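Local coordinates for protein arginyl-tRNA synthetase (PDB 3FNR) that catalyses the ATP-dependent attachment of L-arginine to tRNA(Arg), releasing AMP and diphosphate, as a monomeric class I aminoacyl-tRNA synthetase, at residues A[61-64]-A[69-72]; A[119-124]-A[144-149]; A[187-192]-A[196-201]; A[329-332]-A[337-340]. The protein carries 1 engineered substitution. All coordinates share one frame; numbering follows the deposited sequence.

The four contacts follow one another along the chain, and none touches another. All belong to the class I catalytic domain family region. Interaction 1 lies closest to the centre of the chain in space, about 12 Å from it, in the beta-alpha-beta unit of the mixed sheet. Interaction 2 joins helices 113-126 and 136-157, with its centre about 32 Å from that of interaction 1. Interaction 3 is a hairpin in a separate three-stranded antiparallel sheet. Interaction 4 lies where a loop enters helix 336-353. The centres of interactions 3 and 4 are about 56 Å apart. Interaction 1 thus belongs to the Rossmann-like core, which in this family carries the ATP site, while the other three lie farther out.

Interaction 1 (A[61-64]-A[69-72]); sequences RLAR and KFNT
Arg64 and Ala63, near the end of helix 50-65, meet Phe70 at the start of strand 69-76. The two elements belong to the beta-alpha-beta unit formed by strand 31-35, helix 50-65 and strand 69-76. Strands 31-35 and 69-76 run parallel in the central sheet, as expected of the Rossmann-like catalytic core of class I synthetases.

The polar part of the contact is one hydrogen bond. Arg64 NH1 donates a hydrogen bond to the backbone O of Phe70 at 2.7 Å, with an N-H...O angle of 148°. The oxygen lies in the guanidinium plane, and NH1 comes in nearly along the C=O axis. The arginine chain bends at chi2 and chi3, which turns its end back to the strand. The guanidinium and phenyl planes stand 71° apart, so the two groups do not stack. NH1 also has a long, weak ion pair with Asp163.

The apolar part centres on the methyl of Ala63. Its CB lies 3.3 Å from Phe70 CD1 and 3.6 Å from Phe70 CG, an oblique approach to the ring. Phe70 CG is anti to the backbone N (chi1 -159°). This turns the ring toward the helix, where it also meets Leu59 and Thr60. Arg64 CD adds a looser touch, 4.1 Å from Phe70 CB. Phe32 and Leu34 also contact the Phe70 side chain.

The chemistry is split by position. The ring and methyl make a buried apolar contact, and beside it, at the exposed rim, the arginine hydrogen bond is a polar tie from helix to strand.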
loop_
_atom_site.group_PDB
_atom_site.type_symbol
_atom_site.label_atom_id
_atom_site.label_comp_id
_atom_site.label_asym_id
_atom_site.label_seq_id
_atom_site.Cartn_x
_atom_site.Cartn_y
_atom_site.Cartn_z
ATOM N N ARG A 61 6.647 -0.548 -5.629
ATOM C CA ARG A 61 7.220 -1.652 -6.407
ATOM C C ARG A 61 7.285 -1.294 -7.882
ATOM O O ARG A 61 8.260 -1.610 -8.565
ATOM C CB ARG A 61 6.380 -2.915 -6.235
ATOM C CG ARG A 61 6.505 -3.606 -4.889
ATOM C CD ARG A 61 5.465 -4.715 -4.795
ATOM N NE ARG A 61 5.435 -5.378 -3.494
ATOM C CZ ARG A 61 6.137 -6.466 -3.193
ATOM N NH1 ARG A 61 6.940 -7.017 -4.099
ATOM N NH2 ARG A 61 6.033 -7.005 -1.984
ATOM N N LEU A 62 6.237 -0.631 -8.364
ATOM C CA LEU A 62 6.154 -0.229 -9.755
ATOM C C LEU A 62 7.177 0.854 -10.081
ATOM O O LEU A 62 7.935 0.726 -11.050
ATOM C CB LEU A 62 4.731 0.209 -10.105
ATOM C CG LEU A 62 4.438 0.653 -11.541
ATOM C CD1 LEU A 62 4.797 -0.413 -12.576
ATOM C CD2 LEU A 62 2.988 1.002 -11.624
ATOM N N ALA A 63 7.223 1.898 -9.256
ATOM C CA ALA A 63 8.232 2.942 -9.418
ATOM C C ALA A 63 9.661 2.396 -9.464
ATOM O O ALA A 63 10.441 2.781 -10.334
ATOM C CB ALA A 63 8.105 3.946 -8.332
ATOM N N ARG A 64 9.988 1.489 -8.546
ATOM C CA ARG A 64 11.327 0.888 -8.505
ATOM C C ARG A 64 11.622 0.066 -9.765
ATOM O O ARG A 64 12.707 0.171 -10.333
ATOM C CB ARG A 64 11.513 0.042 -7.240
ATOM C CG ARG A 64 12.395 0.693 -6.187
ATOM C CD ARG A 64 11.647 1.202 -4.961
ATOM N NE ARG A 64 11.596 0.198 -3.901
ATOM C CZ ARG A 64 11.509 0.455 -2.594
ATOM N NH1 ARG A 64 11.467 1.703 -2.131
ATOM N NH2 ARG A 64 11.454 -0.554 -1.737
ATOM N N LYS A 69 13.925 6.340 -8.410
ATOM C CA LYS A 69 14.338 6.353 -7.004
ATOM C C LYS A 69 13.094 6.680 -6.206
ATOM O O LYS A 69 12.480 7.720 -6.412
ATOM C CB LYS A 69 15.417 7.411 -6.756
ATOM C CG LYS A 69 16.781 7.088 -7.376
ATOM C CD LYS A 69 17.851 8.138 -7.016
ATOM C CE LYS A 69 17.766 9.407 -7.887
ATOM N NZ LYS A 69 17.961 9.149 -9.351
ATOM N N PHE A 70 12.699 5.786 -5.307
ATOM C CA PHE A 70 11.402 5.914 -4.665
ATOM C C PHE A 70 11.504 5.409 -3.233
ATOM O O PHE A 70 11.655 4.205 -2.993
ATOM C CB PHE A 70 10.359 5.111 -5.461
ATOM C CG PHE A 70 8.917 5.530 -5.227
ATOM C CD1 PHE A 70 8.269 6.371 -6.123
ATOM C CD2 PHE A 70 8.198 5.032 -4.151
ATOM C CE1 PHE A 70 6.934 6.729 -5.936
ATOM C CE2 PHE A 70 6.869 5.382 -3.954
ATOM C CZ PHE A 70 6.234 6.237 -4.840
ATOM N N ASN A 71 11.434 6.344 -2.294
ATOM C CA ASN A 71 11.496 6.044 -0.872
ATOM C C ASN A 71 10.143 6.025 -0.199
ATOM O O ASN A 71 9.222 6.738 -0.604
ATOM C CB ASN A 71 12.392 7.049 -0.159
ATOM C CG ASN A 71 13.826 6.602 -0.111
ATOM O OD1 ASN A 71 14.574 6.771 -1.075
ATOM N ND2 ASN A 71 14.223 6.015 1.017
ATOM N N THR A 72 10.032 5.202 0.834
ATOM C CA THR A 72 8.808 5.092 1.617
ATOM C C THR A 72 9.053 5.371 3.092
ATOM O O THR A 72 10.107 5.012 3.643
ATOM C CB THR A 72 8.162 3.706 1.466
ATOM O OG1 THR A 72 9.146 2.690 1.687
ATOM C CG2 THR A 72 7.607 3.554 0.069
#

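Interaction 2 (A[119-124]-A[144-149]); sequences AKEAFE and KDKMLV
Glu121 and Lys146 meet at the surface, between helices 113-126 and 136-157. These are two successive helices of the class I catalytic domain family. The contact is slight, with only 67 Å² buried in total. The nearest CA atoms, those of Glu121 and Lys146, are 9.9 Å apart, so the side chains span most of the distance.

The carboxylate end of Glu121 meets the outer half of the lysine, with OE1 lying beside both CD and NZ. Glu121 runs extended beyond CG, with chi2 at -176°, and so presents OE1 to the lysine. Lys146 takes a different course. With chi1 at -70°, CG sits opposite the carbonyl carbon. The bends at chi2 and chi3 then fold the outer chain so that CD and NZ lie by OE1.

The charged groups form a long salt bridge without a hydrogen bond. Such a pair would probably give a mild electrostatic attraction rather than a firm tie between the helices.

Other residues of the same helices add apolar packing. Met147 touches Tyr114 and Leu118, and Ala122 touches Leu139 and Trp142. Lys146 also rests on Leu118, while Glu121 touches Trp142. The ion pair thus sits beside an apolar interface. Glu121 OE1 is equally distant from two lysine atoms, at 3.8 Å from both Lys146 CD and Lys146 NZ.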
loop_
_atom_site.group_PDB
_atom_site.type_symbol
_atom_site.label_atom_id
_atom_site.label_comp_id
_atom_site.label_asym_id
_atom_site.label_seq_id
_atom_site.Cartn_x
_atom_site.Cartn_y
_atom_site.Cartn_z
ATOM N N ALA A 119 -1.971 -6.868 27.762
ATOM C CA ALA A 119 -2.064 -6.783 29.222
ATOM C C ALA A 119 -1.449 -7.999 29.922
ATOM O O ALA A 119 -0.851 -7.868 30.990
ATOM C CB ALA A 119 -3.502 -6.627 29.638
ATOM N N LYS A 120 -1.614 -9.175 29.317
ATOM C CA LYS A 120 -1.004 -10.408 29.809
ATOM C C LYS A 120 0.503 -10.384 29.600
ATOM O O LYS A 120 1.256 -10.909 30.425
ATOM C CB LYS A 120 -1.605 -11.633 29.119
ATOM C CG LYS A 120 -2.962 -12.056 29.664
ATOM C CD LYS A 120 -3.388 -13.428 29.133
ATOM C CE LYS A 120 -2.628 -14.567 29.818
ATOM N NZ LYS A 120 -3.058 -15.911 29.339
ATOM N N GLU A 121 0.930 -9.782 28.489
ATOM C CA GLU A 121 2.345 -9.560 28.215
ATOM C C GLU A 121 2.921 -8.559 29.208
ATOM O O GLU A 121 4.049 -8.727 29.673
ATOM C CB GLU A 121 2.556 -9.049 26.787
ATOM C CG GLU A 121 3.014 -10.095 25.780
ATOM C CD GLU A 121 3.300 -9.494 24.402
ATOM O OE1 GLU A 121 4.454 -9.603 23.929
ATOM O OE2 GLU A 121 2.373 -8.903 23.797
ATOM N N ALA A 122 2.130 -7.535 29.532
ATOM C CA ALA A 122 2.532 -6.472 30.454
ATOM C C ALA A 122 2.701 -6.983 31.881
ATOM O O ALA A 122 3.690 -6.670 32.544
ATOM C CB ALA A 122 1.533 -5.317 30.413
ATOM N N PHE A 123 1.732 -7.772 32.336
ATOM C CA PHE A 123 1.731 -8.322 33.689
ATOM C C PHE A 123 2.892 -9.286 33.928
ATOM O O PHE A 123 3.431 -9.351 35.034
ATOM C CB PHE A 123 0.393 -9.002 33.976
ATOM C CG PHE A 123 0.220 -9.423 35.402
ATOM C CD1 PHE A 123 -0.068 -8.486 36.386
ATOM C CD2 PHE A 123 0.335 -10.765 35.764
ATOM C CE1 PHE A 123 -0.230 -8.877 37.712
ATOM C CE2 PHE A 123 0.172 -11.167 37.088
ATOM C CZ PHE A 123 -0.111 -10.221 38.065
ATOM N N GLU A 124 3.273 -10.016 32.882
ATOM C CA GLU A 124 4.383 -10.966 32.935
ATOM C C GLU A 124 5.746 -10.271 32.970
ATOM O O GLU A 124 6.672 -10.737 33.637
ATOM C CB GLU A 124 4.318 -11.914 31.732
ATOM C CG GLU A 124 4.984 -13.260 31.961
ATOM C CD GLU A 124 4.273 -14.089 33.016
ATOM O OE1 GLU A 124 4.954 -14.570 33.947
ATOM O OE2 GLU A 124 3.035 -14.249 32.920
ATOM N N LYS A 144 3.375 1.008 22.869
ATOM C CA LYS A 144 3.362 1.575 21.523
ATOM C C LYS A 144 4.440 0.942 20.653
ATOM O O LYS A 144 4.275 0.847 19.435
ATOM C CB LYS A 144 3.472 3.113 21.547
ATOM C CG LYS A 144 4.836 3.697 21.932
ATOM C CD LYS A 144 5.675 4.098 20.721
ATOM C CE LYS A 144 6.863 4.965 21.135
ATOM N NZ LYS A 144 7.981 4.207 21.739
ATOM N N ASP A 145 5.531 0.511 21.288
ATOM C CA ASP A 145 6.587 -0.226 20.607
ATOM C C ASP A 145 6.137 -1.635 20.218
ATOM O O ASP A 145 6.549 -2.149 19.180
ATOM C CB ASP A 145 7.856 -0.278 21.463
ATOM C CG ASP A 145 8.669 1.011 21.391
ATOM O OD1 ASP A 145 8.693 1.653 20.315
ATOM O OD2 ASP A 145 9.293 1.376 22.411
ATOM N N LYS A 146 5.295 -2.245 21.051
ATOM C CA LYS A 146 4.737 -3.565 20.756
ATOM C C LYS A 146 3.712 -3.461 19.628
ATOM O O LYS A 146 3.677 -4.311 18.739
ATOM C CB LYS A 146 4.088 -4.184 21.998
ATOM C CG LYS A 146 5.046 -4.631 23.104
ATOM C CD LYS A 146 5.467 -6.092 22.965
ATOM C CE LYS A 146 6.873 -6.236 22.405
ATOM N NZ LYS A 146 7.415 -7.609 22.630
ATOM N N MET A 147 2.894 -2.409 19.671
ATOM C CA MET A 147 1.904 -2.145 18.626
ATOM C C MET A 147 2.527 -1.809 17.282
ATOM O O MET A 147 1.986 -2.168 16.245
ATOM C CB MET A 147 0.934 -1.042 19.050
ATOM C CG MET A 147 -0.012 -1.432 20.177
ATOM S SD MET A 147 -1.154 -2.773 19.798
ATOM C CE MET A 147 -0.186 -4.228 20.204
ATOM N N LEU A 148 3.666 -1.132 17.311
ATOM C CA LEU A 148 4.409 -0.835 16.100
ATOM C C LEU A 148 4.992 -2.108 15.507
ATOM O O LEU A 148 5.089 -2.237 14.287
ATOM C CB LEU A 148 5.523 0.172 16.386
ATOM C CG LEU A 148 5.903 1.133 15.263
ATOM C CD1 LEU A 148 4.699 1.941 14.800
ATOM C CD2 LEU A 148 7.006 2.053 15.737
ATOM N N VAL A 149 5.382 -3.039 16.377
ATOM C CA VAL A 149 5.806 -4.372 15.961
ATOM C C VAL A 149 4.617 -5.104 15.326
ATOM O O VAL A 149 4.770 -5.721 14.264
ATOM C CB VAL A 149 6.451 -5.180 17.139
ATOM C CG1 VAL A 149 6.420 -6.689 16.889
ATOM C CG2 VAL A 149 7.882 -4.725 17.381
#

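Interaction 3 (A[187-192]-A[196-201]); sequences GIYEQE and WLASSQ
Tyr189 and Trp196 face each other as a hydrogen-bonded pair in an antiparallel hairpin. Both of their backbone N-H groups are satisfied across the strands. Trp196 N donates to Tyr189 O at 2.8 Å, nearly straight at 173°. Tyr189 N donates to Trp196 O at 3.1 Å. One step along, Ile188 and Leu197 form a non-hydrogen-bonded pair. Gly187 O then accepts the N-H of Ala198 at 2.8 Å. Two CA-H...O contacts accompany these bonds, from Leu197 CA to Gly187 O and from Ile188 CA to Trp196 O.

The indole supplies a fourth bond. Trp196 NE1 donates to the main-chain O of Gln191 at 3.1 Å. The oxygen lies in the indole plane, but the donor sits above the carbonyl plane. The indole N-H thus finds its acceptor at the last residue of strand 188-191, nearer the turn.

Beside these bonds, Trp196 CB sits over one face of the Tyr189 ring, 3.8 Å from its centroid, in a CH-pi contact. Chi1 of Tyr189 is 64°, which places CG between the backbone N and the carbonyl carbon and brings the ring across to Trp196. The tyrosine plane is within 5° of the indole's five-membered ring, but the two are displaced and hardly stack. Ala198 CB meets the tyrosine edge, 3.9 Å from Tyr189 CE2. The tyrosine OH is hydrogen-bonded to Asp207.

Strand 208-211 continues the sheet beyond 194-197, with a backbone hydrogen bond between Leu197 and Arg208. The whole is a beta hairpin forming two strands of a three-stranded antiparallel sheet.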
loop_
_atom_site.group_PDB
_atom_site.type_symbol
_atom_site.label_atom_id
_atom_site.label_comp_id
_atom_site.label_asym_id
_atom_site.label_seq_id
_atom_site.Cartn_x
_atom_site.Cartn_y
_atom_site.Cartn_z
ATOM N N GLY A 187 4.101 34.269 6.882
ATOM C CA GLY A 187 3.024 33.301 6.943
ATOM C C GLY A 187 2.342 33.176 8.279
ATOM O O GLY A 187 1.336 32.485 8.392
ATOM N N ILE A 188 2.893 33.829 9.298
ATOM C CA ILE A 188 2.329 33.736 10.647
ATOM C C ILE A 188 2.091 35.096 11.275
ATOM O O ILE A 188 2.766 36.070 10.933
ATOM C CB ILE A 188 3.190 32.881 11.614
ATOM C CG1 ILE A 188 4.636 33.392 11.672
ATOM C CG2 ILE A 188 3.093 31.397 11.258
ATOM C CD1 ILE A 188 5.445 32.832 12.821
ATOM N N TYR A 189 1.124 35.142 12.192
ATOM C CA TYR A 189 0.788 36.352 12.934
ATOM C C TYR A 189 0.144 35.990 14.265
ATOM O O TYR A 189 -0.441 34.920 14.400
ATOM C CB TYR A 189 -0.156 37.245 12.118
ATOM C CG TYR A 189 -1.521 36.643 11.828
ATOM C CD1 TYR A 189 -2.578 36.790 12.730
ATOM C CD2 TYR A 189 -1.762 35.948 10.641
ATOM C CE1 TYR A 189 -3.829 36.246 12.471
ATOM C CE2 TYR A 189 -3.018 35.404 10.367
ATOM C CZ TYR A 189 -4.044 35.563 11.288
ATOM O OH TYR A 189 -5.286 35.037 11.040
ATOM N N GLU A 190 0.227 36.902 15.231
ATOM C CA GLU A 190 -0.417 36.727 16.531
ATOM C C GLU A 190 -1.789 37.396 16.545
ATOM O O GLU A 190 -1.956 38.508 16.029
ATOM C CB GLU A 190 0.468 37.286 17.664
ATOM C CG GLU A 190 -0.040 37.035 19.112
ATOM C CD GLU A 190 -1.083 38.056 19.600
ATOM O OE1 GLU A 190 -1.923 37.699 20.458
ATOM O OE2 GLU A 190 -1.078 39.209 19.116
ATOM N N GLN A 191 -2.751 36.704 17.156
ATOM C CA GLN A 191 -4.072 37.239 17.455
ATOM C C GLN A 191 -4.683 36.439 18.608
ATOM O O GLN A 191 -4.556 35.209 18.640
ATOM C CB GLN A 191 -4.971 37.166 16.223
ATOM C CG GLN A 191 -6.301 37.874 16.366
ATOM C CD GLN A 191 -7.199 37.644 15.174
ATOM O OE1 GLN A 191 -6.997 38.225 14.106
ATOM N NE2 GLN A 191 -8.205 36.794 15.348
ATOM N N GLU A 192 -5.322 37.161 19.540
ATOM C CA GLU A 192 -5.978 36.610 20.736
ATOM C C GLU A 192 -5.135 35.605 21.520
ATOM O O GLU A 192 -5.625 34.580 22.000
ATOM C CB GLU A 192 -7.374 36.058 20.409
ATOM C CG GLU A 192 -8.466 37.136 20.329
ATOM C CD GLU A 192 -8.720 37.850 21.658
ATOM O OE1 GLU A 192 -8.816 37.172 22.706
ATOM O OE2 GLU A 192 -8.835 39.096 21.650
ATOM N N TRP A 196 -1.191 32.180 14.483
ATOM C CA TRP A 196 -1.996 31.682 13.375
ATOM C C TRP A 196 -1.171 31.578 12.099
ATOM O O TRP A 196 -0.237 32.343 11.909
ATOM C CB TRP A 196 -3.165 32.634 13.102
ATOM C CG TRP A 196 -4.161 32.771 14.220
ATOM C CD1 TRP A 196 -3.994 33.459 15.389
ATOM C CD2 TRP A 196 -5.488 32.230 14.261
ATOM N NE1 TRP A 196 -5.127 33.366 16.163
ATOM C CE2 TRP A 196 -6.061 32.619 15.494
ATOM C CE3 TRP A 196 -6.249 31.450 13.376
ATOM C CZ2 TRP A 196 -7.361 32.254 15.869
ATOM C CZ3 TRP A 196 -7.547 31.088 13.749
ATOM C CH2 TRP A 196 -8.088 31.494 14.987
ATOM N N LEU A 197 -1.528 30.629 11.233
ATOM C CA LEU A 197 -1.034 30.590 9.855
ATOM C C LEU A 197 -2.008 31.347 8.951
ATOM O O LEU A 197 -3.210 31.099 8.980
ATOM C CB LEU A 197 -0.875 29.140 9.369
ATOM C CG LEU A 197 -0.516 28.870 7.897
ATOM C CD1 LEU A 197 0.978 28.986 7.627
ATOM C CD2 LEU A 197 -1.011 27.498 7.488
ATOM N N ALA A 198 -1.480 32.251 8.132
ATOM C CA ALA A 198 -2.296 33.079 7.242
ATOM C C ALA A 198 -2.638 32.349 5.945
ATOM O O ALA A 198 -2.362 32.843 4.852
ATOM C CB ALA A 198 -1.574 34.389 6.944
ATOM N N SER A 199 -3.266 31.184 6.077
ATOM C CA SER A 199 -3.448 30.254 4.958
ATOM C C SER A 199 -4.474 30.709 3.928
ATOM O O SER A 199 -4.394 30.316 2.760
ATOM C CB SER A 199 -3.779 28.847 5.471
ATOM O OG SER A 199 -4.761 28.890 6.491
ATOM N N SER A 200 -5.412 31.556 4.349
ATOM C CA SER A 200 -6.397 32.143 3.431
ATOM C C SER A 200 -5.788 33.139 2.429
ATOM O O SER A 200 -6.428 33.494 1.438
ATOM C CB SER A 200 -7.525 32.804 4.212
ATOM O OG SER A 200 -7.020 33.875 4.982
ATOM N N GLN A 201 -4.553 33.575 2.686
ATOM C CA GLN A 201 -3.787 34.386 1.734
ATOM C C GLN A 201 -3.205 33.522 0.609
ATOM O O GLN A 201 -2.636 34.042 -0.356
ATOM C CB GLN A 201 -2.658 35.150 2.443
ATOM C CG GLN A 201 -3.126 36.145 3.519
ATOM C CD GLN A 201 -1.990 36.989 4.101
ATOM O OE1 GLN A 201 -0.878 37.021 3.565
ATOM N NE2 GLN A 201 -2.274 37.678 5.207
#

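Interaction 4 (A[329-332]-A[337-340]); sequences QKED and VYYI
Glu331 lays its CB over one face of the Tyr338 ring, 3.8 Å from the ring centroid and 18° off the normal. This CH-pi contact joins the loop after strand 321-324 to the first turn of helix 336-353. It lies at the surface of the class I synthetase. The helix packs through Ile340 on helices 398-416 and 425-445.

The glutamate continues across the ring. Its chain is extended beyond CG, with chi2 at 179°, and CG passes 3.7 Å from Tyr338 CE2. The carboxylate plane is turned 40° from the ring. Glu331 OE1 ends 3.6 Å from Tyr338 OH, without a hydrogen bond between them. The loop backbone takes part as well, for Glu331 O lies 3.3 Å from Tyr338 CE1.

The backbone O of Asp332 approaches Tyr339, while its carboxylate OD2 is hydrogen-bonded to Ser334 OG. Lys330 O accepts a hydrogen bond from Asn335 ND2, a further tie between loop and helix start. On the helix, Tyr338 also meets the ring of Tyr342, and Tyr339 that of His411. Asp332 O makes the closest touch to Tyr339, 3.4 Å from its CB.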
loop_
_atom_site.group_PDB
_atom_site.type_symbol
_atom_site.label_atom_id
_atom_site.label_comp_id
_atom_site.label_asym_id
_atom_site.label_seq_id
_atom_site.Cartn_x
_atom_site.Cartn_y
_atom_site.Cartn_z
ATOM N N GLN A 329 -14.627 -18.110 -3.823
ATOM C CA GLN A 329 -14.918 -19.533 -3.713
ATOM C C GLN A 329 -15.068 -20.147 -5.106
ATOM O O GLN A 329 -14.857 -21.352 -5.286
ATOM C CB GLN A 329 -16.184 -19.764 -2.874
ATOM C CG GLN A 329 -16.125 -19.192 -1.449
ATOM C CD GLN A 329 -15.709 -20.211 -0.392
ATOM O OE1 GLN A 329 -16.396 -20.381 0.618
ATOM N NE2 GLN A 329 -14.584 -20.890 -0.617
ATOM N N LYS A 330 -15.423 -19.310 -6.081
ATOM C CA LYS A 330 -15.565 -19.731 -7.479
ATOM C C LYS A 330 -14.221 -20.054 -8.130
ATOM O O LYS A 330 -13.180 -19.537 -7.725
ATOM C CB LYS A 330 -16.295 -18.658 -8.300
ATOM C CG LYS A 330 -17.790 -18.525 -8.008
ATOM C CD LYS A 330 -18.590 -19.709 -8.555
ATOM C CE LYS A 330 -20.080 -19.577 -8.254
ATOM N NZ LYS A 330 -20.751 -18.534 -9.089
ATOM N N GLU A 331 -14.250 -20.921 -9.135
ATOM C CA GLU A 331 -13.045 -21.273 -9.871
ATOM C C GLU A 331 -13.225 -20.995 -11.359
ATOM O O GLU A 331 -13.073 -21.888 -12.198
ATOM C CB GLU A 331 -12.660 -22.733 -9.622
ATOM C CG GLU A 331 -12.035 -22.986 -8.255
ATOM C CD GLU A 331 -11.689 -24.448 -8.024
ATOM O OE1 GLU A 331 -11.254 -25.127 -8.982
ATOM O OE2 GLU A 331 -11.848 -24.918 -6.876
ATOM N N ASP A 332 -13.546 -19.742 -11.676
ATOM C CA ASP A 332 -13.756 -19.322 -13.058
ATOM C C ASP A 332 -13.323 -17.873 -13.279
ATOM O O ASP A 332 -12.454 -17.371 -12.571
ATOM C CB ASP A 332 -15.218 -19.549 -13.483
ATOM C CG ASP A 332 -16.217 -18.904 -12.534
ATOM O OD1 ASP A 332 -16.882 -19.644 -11.779
ATOM O OD2 ASP A 332 -16.343 -17.662 -12.544
ATOM N N VAL A 337 -8.029 -13.753 -9.353
ATOM C CA VAL A 337 -6.761 -14.300 -8.851
ATOM C C VAL A 337 -6.579 -15.767 -9.251
ATOM O O VAL A 337 -5.495 -16.156 -9.706
ATOM C CB VAL A 337 -6.617 -14.171 -7.312
ATOM C CG1 VAL A 337 -5.151 -14.364 -6.884
ATOM C CG2 VAL A 337 -7.162 -12.834 -6.826
ATOM N N TYR A 338 -7.639 -16.566 -9.083
ATOM C CA TYR A 338 -7.633 -17.972 -9.493
ATOM C C TYR A 338 -7.363 -18.055 -10.977
ATOM O O TYR A 338 -6.472 -18.772 -11.413
ATOM C CB TYR A 338 -8.980 -18.666 -9.193
ATOM C CG TYR A 338 -9.117 -20.030 -9.870
ATOM C CD1 TYR A 338 -9.729 -20.160 -11.128
ATOM C CD2 TYR A 338 -8.623 -21.184 -9.261
ATOM C CE1 TYR A 338 -9.827 -21.399 -11.762
ATOM C CE2 TYR A 338 -8.725 -22.434 -9.882
ATOM C CZ TYR A 338 -9.332 -22.530 -11.130
ATOM O OH TYR A 338 -9.439 -23.755 -11.753
ATOM N N TYR A 339 -8.152 -17.296 -11.728
ATOM C CA TYR A 339 -8.202 -17.349 -13.170
ATOM C C TYR A 339 -6.864 -16.961 -13.798
ATOM O O TYR A 339 -6.393 -17.635 -14.724
ATOM C CB TYR A 339 -9.335 -16.447 -13.659
ATOM C CG TYR A 339 -9.796 -16.714 -15.079
ATOM C CD1 TYR A 339 -9.774 -15.698 -16.032
ATOM C CD2 TYR A 339 -10.259 -17.976 -15.467
ATOM C CE1 TYR A 339 -10.195 -15.925 -17.338
ATOM C CE2 TYR A 339 -10.689 -18.216 -16.775
ATOM C CZ TYR A 339 -10.653 -17.180 -17.703
ATOM O OH TYR A 339 -11.070 -17.379 -18.999
ATOM N N ILE A 340 -6.241 -15.910 -13.259
ATOM C CA ILE A 340 -4.940 -15.459 -13.736
ATOM C C ILE A 340 -3.869 -16.486 -13.374
ATOM O O ILE A 340 -3.082 -16.879 -14.235
ATOM C CB ILE A 340 -4.577 -14.032 -13.230
ATOM C CG1 ILE A 340 -5.569 -13.001 -13.786
ATOM C CG2 ILE A 340 -3.170 -13.662 -13.657
ATOM C CD1 ILE A 340 -5.674 -11.715 -12.981
#